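Local coordinates for protein tail component (Lactobacillus phage J-1, PDB 5LY8) that probably binds carbohydrate on the host cell surface, this chain being the second carbohydrate-binding module of the phage's evolved distal tail component, at residues 126-131 with 181-186. Numbering follows the deposited sequence.
Sequences LALFDD and FRLDRI. With MG (magnesium ion), chain B.
L126 meets F181 and R182 in the core of a concanavalin-like β-sandwich, where strand 121-130 of one sheet faces strand 178-185 of the other. The axes of strands 126-130 and 181-185 approach to 8.5 Å and diverge by 44°, too far apart for main-chain pairing and consistent with two sheets stacked through their side chains. L126 can be followed outward. Its CB lies 3.7 Å from F181 CD2, in the plane of the phenyl ring, so the aliphatic chain meets a ring edge and not a face. CG stays beside the same ring atom, and CD1 runs on to the backbone of the next residue, 3.7 Å from R182 O. With CG anti to the backbone N (chi1 -174°), the leucine slides past the phenyl group in the opposite direction. F181 CE2 reaches back to the main chain, 3.9 Å from L126 CA. The ring is also met edge-to-face by F154. Further along, L128 and L183 cross at about a right angle and touch more lightly, L128 CD1 to L183 CD2 at 4.2 Å; the widening from 6.8 Å between the CA atoms of L126 and F181 to 9.1 Å between those of L128 and L183 records the divergence of the strands. L158 touches both leucines. R182 has its CB turned from the opposing strand and grips D184 side-on in a salt bridge, NE to OD1 and NH2 to OD2, with both oxygens in the guanidinium plane but the nitrogens, syn to each oxygen, somewhat out of the carboxylate plane. At the far end of strand 121-130, D130 binds a magnesium ion completed by the carbonyl oxygens of A106, E108, S132 and N135. Both carboxylate oxygens chelate the metal, and D130 OD2 also accepts a hydrogen bond from T104 OG1.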
ATOM      1  N   LEU A 126      -0.962  -3.910   2.180  1.00  9.51           N
ATOM      2  CA  LEU A 126      -1.826  -4.145   1.026  1.00  9.17           C
ATOM      3  C   LEU A 126      -0.929  -4.174  -0.216  1.00  9.69           C
ATOM      4  O   LEU A 126      -0.185  -3.217  -0.432  1.00 10.28           O
ATOM      5  CB  LEU A 126      -2.863  -3.021   0.923  1.00  9.61           C
ATOM      6  CG  LEU A 126      -3.950  -3.166  -0.145  1.00 11.26           C
ATOM      7  CD1 LEU A 126      -5.117  -2.235   0.176  1.00 11.69           C
ATOM      8  CD2 LEU A 126      -3.433  -2.868  -1.573  1.00 11.91           C
ATOM      9  N   ALA A 127      -0.975  -5.239  -1.002  1.00  9.65           N
ATOM     10  CA  ALA A 127      -0.174  -5.302  -2.221  1.00  9.21           C
ATOM     11  C   ALA A 127      -1.015  -5.608  -3.423  1.00 10.02           C
ATOM     12  O   ALA A 127      -2.026  -6.309  -3.336  1.00 10.59           O
ATOM     13  CB  ALA A 127       0.951  -6.338  -2.087  1.00 10.75           C
ATOM     14  N   LEU A 128      -0.583  -5.070  -4.579  1.00  9.96           N
ATOM     15  CA  LEU A 128      -1.065  -5.482  -5.880  1.00 10.05           C
ATOM     16  C   LEU A 128       0.171  -5.821  -6.689  1.00 10.51           C
ATOM     17  O   LEU A 128       1.153  -5.068  -6.638  1.00 10.48           O
ATOM     18  CB  LEU A 128      -1.866  -4.384  -6.592  1.00  9.97           C
ATOM     19  CG  LEU A 128      -2.508  -4.788  -7.911  1.00 11.00           C
ATOM     20  CD1 LEU A 128      -3.676  -5.768  -7.708  1.00 12.69           C
ATOM     21  CD2 LEU A 128      -3.015  -3.572  -8.679  1.00 12.78           C
ATOM     22  N   PHE A 129       0.164  -6.927  -7.411  1.00 10.66           N
ATOM     23  CA  PHE A 129       1.337  -7.266  -8.189  1.00 10.90           C
ATOM     24  C   PHE A 129       1.010  -8.158  -9.394  1.00 12.29           C
ATOM     25  O   PHE A 129       0.069  -8.887  -9.409  1.00 11.52           O
ATOM     26  CB  PHE A 129       2.424  -7.937  -7.314  1.00 11.83           C
ATOM     27  CG  PHE A 129       1.972  -9.210  -6.661  1.00 12.47           C
ATOM     28  CD1 PHE A 129       1.334  -9.211  -5.404  1.00 15.78           C
ATOM     29  CD2 PHE A 129       2.180 -10.427  -7.292  1.00 14.26           C
ATOM     30  CE1 PHE A 129       0.942 -10.445  -4.838  1.00 17.10           C
ATOM     31  CE2 PHE A 129       1.766 -11.607  -6.707  1.00 18.47           C
ATOM     32  CZ  PHE A 129       1.176 -11.599  -5.516  1.00 17.40           C
ATOM     33  N   ASP A 130       1.854  -7.983 -10.399  1.00 12.82           N
ATOM     34  CA  ASP A 130       1.898  -8.778 -11.636  1.00 11.31           C
ATOM     35  C   ASP A 130       3.358  -9.211 -11.673  1.00 11.61           C
ATOM     36  O   ASP A 130       4.207  -8.466 -12.006  1.00 11.60           O
ATOM     37  CB  ASP A 130       1.473  -7.979 -12.886  1.00 12.88           C
ATOM     38  CG  ASP A 130       1.557  -8.826 -14.187  1.00 13.63           C
ATOM     39  OD1 ASP A 130       2.078  -9.860 -14.165  1.00 15.11           O
ATOM     40  OD2 ASP A 130       1.069  -8.406 -15.228  1.00 19.18           O
ATOM     41  N   ASP A 131       3.607 -10.444 -11.268  1.00 11.99           N
ATOM     42  CA  ASP A 131       4.981 -10.915 -11.127  1.00 13.65           C
ATOM     43  C   ASP A 131       5.513 -11.820 -12.220  1.00 15.59           C
ATOM     44  O   ASP A 131       6.535 -12.404 -12.046  1.00 16.79           O
ATOM     45  CB  ASP A 131       5.234 -11.546  -9.718  1.00 15.14           C
ATOM     46  CG  ASP A 131       4.427 -12.815  -9.468  1.00 16.04           C
ATOM     47  OD1 ASP A 131       3.662 -13.223 -10.262  1.00 16.83           O
ATOM     48  OD2 ASP A 131       4.597 -13.394  -8.388  1.00 21.08           O
ATOM     49  N   PHE A 181      -9.161  -4.864   3.752  1.00 12.14           N
ATOM     50  CA  PHE A 181      -8.410  -4.413   2.605  1.00 11.10           C
ATOM     51  C   PHE A 181      -9.383  -4.293   1.451  1.00 12.04           C
ATOM     52  O   PHE A 181     -10.171  -5.235   1.203  1.00 12.27           O
ATOM     53  CB  PHE A 181      -7.369  -5.457   2.239  1.00 12.24           C
ATOM     54  CG  PHE A 181      -6.289  -5.684   3.257  1.00 12.29           C
ATOM     55  CD1 PHE A 181      -6.493  -6.542   4.335  1.00 13.65           C
ATOM     56  CD2 PHE A 181      -5.068  -5.052   3.135  1.00 12.36           C
ATOM     57  CE1 PHE A 181      -5.480  -6.744   5.271  1.00 14.31           C
ATOM     58  CE2 PHE A 181      -4.061  -5.258   4.071  1.00 13.00           C
ATOM     59  CZ  PHE A 181      -4.268  -6.102   5.128  1.00 12.82           C
ATOM     60  N   ARG A 182      -9.343  -3.174   0.720  1.00 11.30           N
ATOM     61  CA  ARG A 182     -10.205  -3.017  -0.439  1.00 10.75           C
ATOM     62  C   ARG A 182      -9.402  -2.556  -1.631  1.00 12.25           C
ATOM     63  O   ARG A 182      -8.412  -1.837  -1.504  1.00 12.02           O
ATOM     64  CB  ARG A 182     -11.288  -1.962  -0.224  1.00 12.67           C
ATOM     65  CG  ARG A 182     -12.134  -2.199   1.028  1.00 15.06           C
ATOM     66  CD  ARG A 182     -13.514  -1.567   0.975  1.00 18.75           C
ATOM     67  NE  ARG A 182     -13.459  -0.200   0.458  1.00 18.31           N
ATOM     68  CZ  ARG A 182     -13.417   0.893   1.213  1.00 20.32           C
ATOM     69  NH1 ARG A 182     -13.422   0.795   2.542  1.00 20.02           N
ATOM     70  NH2 ARG A 182     -13.349   2.092   0.650  1.00 19.83           N
ATOM     71  N   LEU A 183      -9.889  -2.936  -2.806  1.00 12.09           N
ATOM     72  CA  LEU A 183      -9.403  -2.407  -4.066  1.00 11.80           C
ATOM     73  C   LEU A 183     -10.667  -1.975  -4.806  1.00 13.11           C
ATOM     74  O   LEU A 183     -11.281  -2.747  -5.551  1.00 13.26           O
ATOM     75  CB  LEU A 183      -8.555  -3.411  -4.859  1.00 12.68           C
ATOM     76  CG  LEU A 183      -7.807  -2.841  -6.027  1.00 17.09           C
ATOM     77  CD1 LEU A 183      -6.606  -2.030  -5.556  1.00 17.90           C
ATOM     78  CD2 LEU A 183      -7.370  -3.968  -6.966  1.00 18.91           C
ATOM     79  N   ASP A 184     -11.085  -0.729  -4.571  1.00 12.09           N
ATOM     80  CA  ASP A 184     -12.322  -0.218  -5.141  1.00 12.48           C
ATOM     81  C   ASP A 184     -12.137   0.149  -6.602  1.00 14.56           C
ATOM     82  O   ASP A 184     -11.208   0.890  -6.931  1.00 13.92           O
ATOM     83  CB  ASP A 184     -12.793   1.028  -4.388  1.00 14.93           C
ATOM     84  CG  ASP A 184     -13.153   0.874  -2.928  1.00 16.52           C
ATOM     85  OD1 ASP A 184     -13.379  -0.278  -2.479  1.00 16.13           O
ATOM     86  OD2 ASP A 184     -13.332   1.911  -2.258  1.00 19.73           O
ATOM     87  N   ARG A 185     -13.038  -0.344  -7.473  1.00 14.76           N
ATOM     88  CA  ARG A 185     -13.028  -0.014  -8.888  1.00 16.74           C
ATOM     89  C   ARG A 185     -13.721   1.328  -9.061  1.00 20.46           C
ATOM     90  O   ARG A 185     -14.951   1.381  -9.107  1.00 21.56           O
ATOM     91  CB  ARG A 185     -13.835  -1.040  -9.690  1.00 20.97           C
ATOM     92  CG  ARG A 185     -13.187  -2.361  -9.928  1.00 23.94           C
ATOM     93  CD  ARG A 185     -13.811  -3.058 -11.139  1.00 20.45           C
ATOM     94  NE  ARG A 185     -15.270  -3.078 -11.018  1.00 19.75           N
ATOM     95  CZ  ARG A 185     -16.099  -3.646 -11.881  1.00 27.51           C
ATOM     96  NH1 ARG A 185     -15.626  -4.296 -12.938  1.00 22.20           N
ATOM     97  NH2 ARG A 185     -17.412  -3.591 -11.682  1.00 20.78           N
ATOM     98  N   ILE A 186     -12.970   2.417  -9.124  1.00 17.19           N
ATOM     99  CA  ILE A 186     -13.507   3.767  -9.283  1.00 17.72           C
ATOM    100  C   ILE A 186     -14.286   3.889 -10.618  1.00 23.26           C
ATOM    101  O   ILE A 186     -15.349   4.499 -10.650  1.00 25.34           O
ATOM    102  CB  ILE A 186     -12.362   4.844  -9.177  1.00 19.32           C
ATOM    103  CG1 ILE A 186     -11.659   4.806  -7.792  1.00 19.19           C
ATOM    104  CG2 ILE A 186     -12.890   6.283  -9.517  1.00 23.04           C
ATOM    105  CD1 ILE A 186     -10.438   5.666  -7.684  1.00 17.92           C
TER
HETATM  106 MG    MG B 301       2.782  -9.652 -16.610  1.00 14.93          MG